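Local coordinates for protein NAD-dependent L-serine dehydrogenase (Pseudomonas aeruginosa, PDB 3OBB) that catalyses the NAD-dependent oxidation of L-serine and methyl-L-serine, with low activity toward beta-hydroxyisobutyrate, and is possibly involved in serine catabolism, at residues K4-I9 with R150-A155; A16-N21 with G133-M138; E144-A149 with R158-A163. All coordinates share one frame; numbering follows the deposited sequence.

Contact 1 of 3, residues K4-I9 with R150-A155; sequences KQIAFI and RPLFEA
The apolar part of the contact is I6 against L152, whose CA atoms stand 9.8 Å apart. The two side chains run past each other in opposite directions, and I6 CG1 comes to 4.2 Å from L152 CD2. In I6 the CG1 branch lies anti to the carbonyl carbon (chi1 -76°), which sends it out toward the helix; L152 answers with its CG placed the same way. Both residues are buried, and the side chains of both also touch Y27.

The second meeting is a polar end against a hydrocarbon. K4 reaches out nearly at right angles to P151, bending at chi3 (-139°), and its NZ passes 4.0 Å from P151 CB. P151 CB offers NZ no acceptor, so the touch is only van der Waals; the polar partner of NZ is Y27 OH, through a weak hydrogen bond. P151 sits at a kink of helix 143-156, where the N atoms of P151 and L152 have no bond to the preceding turn.

Only a small surface, 142 Å² in all, is buried here. A late helix of the NAD-binding domain thus packs against I6 of the first strand, 5-9, an interior strand in the mixed sheet of a Rossmann-type fold.

Contact 2 of 3, residues A16-N21 with G133-M138; sequences APMATN and GTLTFM
M18 meets both L135 and F137 here, joining helix 15-24, the first helix of the Rossmann-type NAD-binding fold, to strand 135-140 far along the chain. This helix follows the glycine-rich turn after strand 5-9, and residues 16-21 belong to the NAD-binding region.

M18, a selenomethionine in the crystal, does most of the work. Its chain is extended through chi2 and then bends at chi3 (61°), so different parts of it serve different neighbours. The CG methylene sits 3.7 Å from L135 CD1, and SE is 4.0 Å from the same methyl. Past the bend, CE approaches F137 CE2 at 4.2 Å, coming at the ring obliquely. F137 also meets the ring of F153, with the two planes about 45° apart.

L135 points toward the helix and crosses M18 at about a right angle, putting a single methyl, CD1, against CG and SE, two successive atoms of the selenoether chain. Its side chain also rests on A130 and M14, and it lies about 9 Å from that of the active-site K173. The M18, L135 and F137 contacts are apolar and buried.

N21 brings the only polar side chain of the touching residues. Its amide lies beside G133, the C-prime residue of a Schellman motif that ends helix 127-132; the positive phi of G133 (82°) lets the chain turn off toward strand 135-140. The motif is closed by T134 N to G129 O and G133 N to A130 O. N21 ND2 gives a hydrogen bond to A131 O, fixing the amide at this helix end, and it passes 3.6 Å from G133 N without bonding to it.

Contact 3 of 3, residues E144-A149 with R158-A163; sequences EALEKA and RNIFHA
L146 and H162 are the nearest points of the two backbones, with CA atoms 7.8 Å apart. Segment 144-149 is regular helix, its turns held by bonds such as A149 N to A145 O. Segment 158-163 turns a corner at R158 and then runs as an extended strand, pairing in parallel with strand 135-140 through backbone bonds such as those of F161 with F137 and V139. Together, strand 135-140, helix 143-156 and strand 159-164 make a beta-alpha-beta unit, and this contact is its helix lying over its second strand.

The strand presents I160 and H162 to the helix, while F161 between them points away and packs on I207 of a second subunit. Within 144-149, L146 alone reaches the strand, and its two methyls divide the work; further along the helix, R150, F153 and E154 also touch I160. With CG anti to the backbone N (chi1 177°), this torsion brings both methyls within reach of the strand. CD2 lies over one face of the H162 ring as a CH-pi contact, 4.0 Å from the ring centroid and 28° off the ring normal. It is displaced toward the root of the ring: H162 CG is 3.6 Å away and H162 CB equally near. The other methyl, CD1, approaches I160 CG2 at 4.3 Å, a looser touch. L146 also packs on V139 and F153.

H162 has a second partner. Its ND1 is hydrogen-bonded to V139 O in the neighbouring strand, and since a carbonyl can only accept, ND1 is the donor.

The chemistry is therefore divided: the hydrogen bond to V139 fixes the rotation of the imidazole and occupies its ND1, while the ring's face receives a leucine methyl in a CH-pi contact.

In the fold
Contact 2 is the most deeply buried, its centre about 10 Å from the centre of the chain, whereas contacts 1 and 3, whose centres lie about 17 Å out, are only partly buried. Contacts 1 and 3 share helix 143-156, which sends different residues to strands 5-9 and 159-164 of one sheet. F153 takes no part in contact 1 but links segment 150-155 to contact 3, its CE1 3.6 Å from L146 CD1. Contact 2 joins contact 3 through neighbouring strands, and both touch the second subunit; contact 1 does not. Aliphatic packing is common to all, with a lysine ammonium added at contact 1, a selenomethionine and an amide at contact 2, and an imidazole face at contact 3.

Contact 1 of 3, residues K4-I9 with R150-A155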
loop_
_atom_site.group_PDB
_atom_site.type_symbol
_atom_site.label_atom_id
_atom_site.label_comp_id
_atom_site.label_asym_id
_atom_site.label_seq_id
_atom_site.Cartn_x
_atom_site.Cartn_y
_atom_site.Cartn_z
ATOM N N LYS A 4 7.690 -24.741 44.011
ATOM C CA LYS A 4 6.314 -24.322 43.768
ATOM C C LYS A 4 5.667 -25.306 42.771
ATOM O O LYS A 4 6.351 -25.845 41.881
ATOM C CB LYS A 4 6.269 -22.868 43.261
ATOM C CG LYS A 4 7.262 -21.923 43.955
ATOM C CD LYS A 4 7.420 -20.620 43.199
ATOM C CE LYS A 4 8.892 -20.171 43.176
ATOM N NZ LYS A 4 9.203 -19.085 42.186
ATOM N N GLN A 5 4.373 -25.575 42.963
ATOM C CA GLN A 5 3.594 -26.350 42.006
ATOM C C GLN A 5 3.054 -25.465 40.864
ATOM O O GLN A 5 2.219 -24.577 41.086
ATOM C CB GLN A 5 2.450 -27.077 42.710
ATOM C CG GLN A 5 1.584 -27.936 41.795
ATOM C CD GLN A 5 2.298 -29.182 41.304
ATOM O OE1 GLN A 5 2.724 -30.033 42.090
ATOM N NE2 GLN A 5 2.426 -29.298 39.993
ATOM N N ILE A 6 3.535 -25.723 39.646
ATOM C CA ILE A 6 3.087 -25.010 38.446
ATOM C C ILE A 6 2.111 -25.865 37.629
ATOM O O ILE A 6 2.337 -27.058 37.448
ATOM C CB ILE A 6 4.286 -24.596 37.553
ATOM C CG1 ILE A 6 5.038 -23.389 38.124
ATOM C CG2 ILE A 6 3.818 -24.190 36.165
ATOM C CD1 ILE A 6 5.732 -23.603 39.462
ATOM N N ALA A 7 1.015 -25.270 37.167
ATOM C CA ALA A 7 0.210 -25.898 36.134
ATOM C C ALA A 7 0.562 -25.240 34.789
ATOM O O ALA A 7 0.612 -24.013 34.703
ATOM C CB ALA A 7 -1.273 -25.777 36.439
ATOM N N PHE A 8 0.859 -26.045 33.766
ATOM C CA PHE A 8 1.217 -25.522 32.441
ATOM C C PHE A 8 0.194 -26.032 31.426
ATOM O O PHE A 8 0.067 -27.241 31.186
ATOM C CB PHE A 8 2.653 -25.914 32.038
ATOM C CG PHE A 8 3.323 -24.949 31.090
ATOM C CD1 PHE A 8 2.942 -24.863 29.751
ATOM C CD2 PHE A 8 4.363 -24.146 31.530
ATOM C CE1 PHE A 8 3.564 -23.971 28.883
ATOM C CE2 PHE A 8 5.023 -23.260 30.657
ATOM C CZ PHE A 8 4.620 -23.166 29.336
ATOM N N ILE A 9 -0.558 -25.100 30.858
ATOM C CA ILE A 9 -1.582 -25.443 29.888
ATOM C C ILE A 9 -1.088 -25.016 28.495
ATOM O O ILE A 9 -0.814 -23.836 28.244
ATOM C CB ILE A 9 -2.965 -24.822 30.282
ATOM C CG1 ILE A 9 -3.475 -25.453 31.593
ATOM C CG2 ILE A 9 -4.015 -25.038 29.211
ATOM C CD1 ILE A 9 -3.433 -24.515 32.775
ATOM N N ARG A 150 9.020 -13.311 38.615
ATOM C CA ARG A 150 10.338 -13.125 38.019
ATOM C C ARG A 150 11.178 -14.415 37.874
ATOM O O ARG A 150 11.587 -14.732 36.751
ATOM C CB ARG A 150 11.123 -11.987 38.668
ATOM C CG ARG A 150 12.421 -11.748 37.931
ATOM C CD ARG A 150 13.213 -10.586 38.480
ATOM N NE ARG A 150 12.555 -9.311 38.245
ATOM C CZ ARG A 150 12.488 -8.674 37.074
ATOM N NH1 ARG A 150 13.028 -9.184 35.964
ATOM N NH2 ARG A 150 11.863 -7.513 37.022
ATOM N N PRO A 151 11.409 -15.171 38.982
ATOM C CA PRO A 151 12.224 -16.394 38.875
ATOM C C PRO A 151 11.731 -17.384 37.813
ATOM O O PRO A 151 12.532 -18.177 37.304
ATOM C CB PRO A 151 12.107 -17.022 40.271
ATOM C CG PRO A 151 11.788 -15.891 41.188
ATOM C CD PRO A 151 10.949 -14.944 40.371
ATOM N N LEU A 152 10.435 -17.347 37.494
ATOM C CA LEU A 152 9.853 -18.222 36.463
ATOM C C LEU A 152 10.192 -17.769 35.039
ATOM O O LEU A 152 10.461 -18.597 34.161
ATOM C CB LEU A 152 8.334 -18.321 36.613
ATOM C CG LEU A 152 7.775 -19.055 37.827
ATOM C CD1 LEU A 152 6.291 -18.798 37.909
ATOM C CD2 LEU A 152 8.052 -20.527 37.711
ATOM N N PHE A 153 10.145 -16.451 34.828
ATOM C CA PHE A 153 10.541 -15.812 33.571
ATOM C C PHE A 153 12.022 -16.001 33.326
ATOM O O PHE A 153 12.437 -16.252 32.203
ATOM C CB PHE A 153 10.262 -14.317 33.631
ATOM C CG PHE A 153 8.811 -13.959 33.571
ATOM C CD1 PHE A 153 8.317 -12.906 34.329
ATOM C CD2 PHE A 153 7.937 -14.667 32.768
ATOM C CE1 PHE A 153 6.972 -12.538 34.266
ATOM C CE2 PHE A 153 6.586 -14.326 32.713
ATOM C CZ PHE A 153 6.107 -13.246 33.466
ATOM N N GLU A 154 12.818 -15.858 34.384
ATOM C CA GLU A 154 14.253 -16.127 34.323
ATOM C C GLU A 154 14.607 -17.579 33.995
ATOM O O GLU A 154 15.660 -17.847 33.425
ATOM C CB GLU A 154 14.921 -15.691 35.615
ATOM C CG GLU A 154 14.741 -14.213 35.867
ATOM C CD GLU A 154 15.608 -13.696 36.973
ATOM O OE1 GLU A 154 16.199 -14.517 37.696
ATOM O OE2 GLU A 154 15.704 -12.457 37.110
ATOM N N ALA A 155 13.725 -18.508 34.320
ATOM C CA ALA A 155 13.947 -19.896 33.971
ATOM C C ALA A 155 13.646 -20.154 32.486
ATOM O O ALA A 155 14.296 -20.992 31.849
ATOM C CB ALA A 155 13.085 -20.784 34.842
#

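Contact 2 of 3, residues A16-N21 with G133-M138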
loop_
_atom_site.group_PDB
_atom_site.type_symbol
_atom_site.label_atom_id
_atom_site.label_comp_id
_atom_site.label_asym_id
_atom_site.label_seq_id
_atom_site.Cartn_x
_atom_site.Cartn_y
_atom_site.Cartn_z
ATOM N N ALA A 16 5.779 -26.582 24.882
ATOM C CA ALA A 16 6.582 -27.742 25.294
ATOM C C ALA A 16 7.986 -27.363 25.809
ATOM O O ALA A 16 8.319 -27.697 26.947
ATOM C CB ALA A 16 6.661 -28.809 24.183
ATOM N N PRO A 17 8.804 -26.679 24.993
ATOM C CA PRO A 17 10.141 -26.371 25.518
ATOM C C PRO A 17 10.141 -25.378 26.685
ATOM O O PRO A 17 11.014 -25.467 27.545
ATOM C CB PRO A 17 10.902 -25.784 24.297
ATOM C CG PRO A 17 9.856 -25.318 23.364
ATOM C CD PRO A 17 8.623 -26.194 23.612
HETATM N N MSE A 18 9.185 -24.454 26.720
HETATM C CA MSE A 18 9.044 -23.538 27.859
HETATM C C MSE A 18 8.749 -24.317 29.145
HETATM O O MSE A 18 9.367 -24.060 30.166
HETATM C CB MSE A 18 7.946 -22.487 27.619
HETATM C CG MSE A 18 8.218 -21.539 26.460
HETATM SE SE MSE A 18 6.634 -20.480 26.011
HETATM C CE MSE A 18 6.470 -19.578 27.744
ATOM N N ALA A 19 7.819 -25.276 29.080
ATOM C CA ALA A 19 7.459 -26.075 30.253
ATOM C C ALA A 19 8.606 -27.012 30.631
ATOM O O ALA A 19 8.875 -27.231 31.809
ATOM C CB ALA A 19 6.178 -26.855 30.019
ATOM N N THR A 20 9.311 -27.522 29.620
ATOM C CA THR A 20 10.486 -28.358 29.861
ATOM C C THR A 20 11.566 -27.576 30.571
ATOM O O THR A 20 12.197 -28.106 31.479
ATOM C CB THR A 20 11.050 -28.961 28.549
ATOM O OG1 THR A 20 10.004 -29.703 27.918
ATOM C CG2 THR A 20 12.254 -29.885 28.819
ATOM N N ASN A 21 11.771 -26.316 30.166
ATOM C CA ASN A 21 12.727 -25.466 30.870
ATOM C C ASN A 21 12.424 -25.205 32.337
ATOM O O ASN A 21 13.352 -25.168 33.165
ATOM C CB ASN A 21 12.981 -24.152 30.136
ATOM C CG ASN A 21 13.923 -24.341 29.016
ATOM O OD1 ASN A 21 14.929 -25.039 29.172
ATOM N ND2 ASN A 21 13.587 -23.801 27.853
ATOM N N GLY A 133 15.785 -21.251 26.496
ATOM C CA GLY A 133 15.449 -20.483 27.706
ATOM C C GLY A 133 15.928 -19.039 27.570
ATOM O O GLY A 133 16.247 -18.380 28.569
ATOM N N THR A 134 15.966 -18.537 26.331
ATOM C CA THR A 134 16.489 -17.169 26.039
ATOM C C THR A 134 15.408 -16.220 25.491
ATOM O O THR A 134 15.708 -15.150 24.923
ATOM C CB THR A 134 17.618 -17.216 25.000
ATOM O OG1 THR A 134 17.107 -17.804 23.789
ATOM C CG2 THR A 134 18.819 -18.034 25.506
ATOM N N LEU A 135 14.158 -16.636 25.657
ATOM C CA LEU A 135 12.994 -15.892 25.198
ATOM C C LEU A 135 12.941 -14.483 25.771
ATOM O O LEU A 135 13.395 -14.233 26.874
ATOM C CB LEU A 135 11.717 -16.631 25.626
ATOM C CG LEU A 135 11.391 -17.945 24.946
ATOM C CD1 LEU A 135 10.133 -18.544 25.602
ATOM C CD2 LEU A 135 11.214 -17.731 23.439
ATOM N N THR A 136 12.369 -13.554 25.042
ATOM C CA THR A 136 12.025 -12.296 25.720
ATOM C C THR A 136 10.558 -12.297 26.117
ATOM O O THR A 136 9.708 -12.786 25.394
ATOM C CB THR A 136 12.567 -10.981 25.038
ATOM O OG1 THR A 136 11.541 -9.950 24.947
ATOM C CG2 THR A 136 13.184 -11.263 23.736
ATOM N N PHE A 137 10.298 -11.824 27.319
ATOM C CA PHE A 137 8.945 -11.688 27.754
ATOM C C PHE A 137 8.594 -10.241 27.713
ATOM O O PHE A 137 9.406 -9.394 28.087
ATOM C CB PHE A 137 8.781 -12.236 29.169
ATOM C CG PHE A 137 8.877 -13.728 29.250
ATOM C CD1 PHE A 137 10.115 -14.352 29.417
ATOM C CD2 PHE A 137 7.727 -14.519 29.154
ATOM C CE1 PHE A 137 10.217 -15.728 29.521
ATOM C CE2 PHE A 137 7.804 -15.902 29.248
ATOM C CZ PHE A 137 9.057 -16.521 29.443
HETATM N N MSE A 138 7.371 -9.963 27.284
HETATM C CA MSE A 138 6.833 -8.601 27.283
HETATM C C MSE A 138 5.591 -8.593 28.159
HETATM O O MSE A 138 4.579 -9.216 27.852
HETATM C CB MSE A 138 6.513 -8.152 25.866
HETATM C CG MSE A 138 7.725 -8.188 24.969
HETATM SE SE MSE A 138 7.255 -7.832 23.121
HETATM C CE MSE A 138 9.001 -8.037 22.288
#

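Contact 3 of 3, residues E144-A149 with R158-A163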
loop_
_atom_site.group_PDB
_atom_site.type_symbol
_atom_site.label_atom_id
_atom_site.label_comp_id
_atom_site.label_asym_id
_atom_site.label_seq_id
_atom_site.Cartn_x
_atom_site.Cartn_y
_atom_site.Cartn_z
ATOM N N GLU A 144 3.992 -5.691 41.431
ATOM C CA GLU A 144 3.873 -6.744 42.447
ATOM C C GLU A 144 3.937 -8.129 41.800
ATOM O O GLU A 144 4.811 -8.939 42.116
ATOM C CB GLU A 144 2.566 -6.556 43.255
ATOM C CG GLU A 144 2.025 -7.798 44.014
ATOM C CD GLU A 144 0.954 -8.599 43.238
ATOM O OE1 GLU A 144 0.897 -9.866 43.444
ATOM O OE2 GLU A 144 0.168 -7.975 42.429
ATOM N N ALA A 145 3.004 -8.384 40.881
ATOM C CA ALA A 145 2.846 -9.696 40.259
ATOM C C ALA A 145 4.053 -10.077 39.388
ATOM O O ALA A 145 4.453 -11.260 39.342
ATOM C CB ALA A 145 1.538 -9.753 39.473
ATOM N N LEU A 146 4.644 -9.068 38.735
ATOM C CA LEU A 146 5.902 -9.249 38.012
ATOM C C LEU A 146 7.033 -9.693 38.947
ATOM O O LEU A 146 7.843 -10.558 38.595
ATOM C CB LEU A 146 6.299 -7.978 37.255
ATOM C CG LEU A 146 7.641 -8.031 36.524
ATOM C CD1 LEU A 146 7.714 -9.221 35.567
ATOM C CD2 LEU A 146 7.919 -6.729 35.789
ATOM N N GLU A 147 7.081 -9.105 40.138
ATOM C CA GLU A 147 8.091 -9.530 41.103
ATOM C C GLU A 147 7.952 -10.992 41.503
ATOM O O GLU A 147 8.950 -11.702 41.495
ATOM C CB GLU A 147 8.230 -8.568 42.294
ATOM C CG GLU A 147 8.942 -7.241 41.908
ATOM C CD GLU A 147 9.934 -7.393 40.727
ATOM O OE1 GLU A 147 9.779 -6.679 39.709
ATOM O OE2 GLU A 147 10.856 -8.241 40.802
ATOM N N LYS A 148 6.728 -11.447 41.784
ATOM C CA LYS A 148 6.487 -12.868 42.121
ATOM C C LYS A 148 6.880 -13.790 40.962
ATOM O O LYS A 148 7.534 -14.815 41.164
ATOM C CB LYS A 148 5.019 -13.122 42.499
ATOM C CG LYS A 148 4.670 -12.849 43.954
ATOM C CD LYS A 148 3.187 -12.493 44.112
ATOM C CE LYS A 148 2.773 -12.388 45.592
ATOM N NZ LYS A 148 1.722 -11.323 45.762
ATOM N N ALA A 149 6.493 -13.402 39.750
ATOM C CA ALA A 149 6.753 -14.212 38.566
ATOM C C ALA A 149 8.210 -14.236 38.122
ATOM O O ALA A 149 8.591 -15.086 37.319
ATOM C CB ALA A 149 5.866 -13.762 37.391
ATOM N N ARG A 158 15.241 -14.639 28.883
ATOM C CA ARG A 158 16.399 -13.815 29.166
ATOM C C ARG A 158 16.021 -12.353 29.348
ATOM O O ARG A 158 16.123 -11.850 30.459
ATOM C CB ARG A 158 17.518 -14.031 28.148
ATOM C CG ARG A 158 18.676 -13.014 28.255
ATOM C CD ARG A 158 20.019 -13.627 27.834
ATOM N NE ARG A 158 20.119 -13.854 26.392
ATOM C CZ ARG A 158 20.910 -14.766 25.828
ATOM N NH1 ARG A 158 20.915 -14.907 24.505
ATOM N NH2 ARG A 158 21.694 -15.539 26.580
ATOM N N ASN A 159 15.596 -11.657 28.298
ATOM C CA ASN A 159 15.149 -10.280 28.503
ATOM C C ASN A 159 13.734 -10.247 29.035
ATOM O O ASN A 159 12.837 -10.856 28.457
ATOM C CB ASN A 159 15.215 -9.457 27.221
ATOM C CG ASN A 159 16.624 -9.122 26.828
ATOM O OD1 ASN A 159 17.544 -9.208 27.651
ATOM N ND2 ASN A 159 16.813 -8.743 25.559
ATOM N N ILE A 160 13.531 -9.514 30.120
ATOM C CA ILE A 160 12.201 -9.409 30.692
ATOM C C ILE A 160 11.825 -7.948 30.782
ATOM O O ILE A 160 12.383 -7.187 31.575
ATOM C CB ILE A 160 12.059 -10.176 32.061
ATOM C CG1 ILE A 160 12.506 -11.634 31.900
ATOM C CG2 ILE A 160 10.625 -10.152 32.546
ATOM C CD1 ILE A 160 13.205 -12.171 33.070
ATOM N N PHE A 161 10.876 -7.556 29.944
ATOM C CA PHE A 161 10.440 -6.185 29.923
ATOM C C PHE A 161 9.081 -6.028 30.558
ATOM O O PHE A 161 8.173 -6.809 30.259
ATOM C CB PHE A 161 10.388 -5.670 28.479
ATOM C CG PHE A 161 11.713 -5.675 27.794
ATOM C CD1 PHE A 161 12.037 -6.683 26.885
ATOM C CD2 PHE A 161 12.645 -4.673 28.040
ATOM C CE1 PHE A 161 13.250 -6.680 26.219
ATOM C CE2 PHE A 161 13.887 -4.683 27.396
ATOM C CZ PHE A 161 14.188 -5.698 26.484
ATOM N N HIS A 162 8.959 -5.037 31.445
ATOM C CA HIS A 162 7.667 -4.607 31.961
ATOM C C HIS A 162 7.174 -3.541 31.006
ATOM O O HIS A 162 7.638 -2.405 31.053
ATOM C CB HIS A 162 7.835 -4.022 33.369
ATOM C CG HIS A 162 6.550 -3.829 34.116
ATOM N ND1 HIS A 162 5.350 -4.370 33.701
ATOM C CD2 HIS A 162 6.293 -3.202 35.288
ATOM C CE1 HIS A 162 4.404 -4.051 34.565
ATOM N NE2 HIS A 162 4.951 -3.351 35.541
ATOM N N ALA A 163 6.281 -3.941 30.100
ATOM C CA ALA A 163 5.817 -3.086 29.037
ATOM C C ALA A 163 4.829 -2.021 29.537
ATOM O O ALA A 163 4.727 -0.942 28.948
ATOM C CB ALA A 163 5.202 -3.917 27.940
#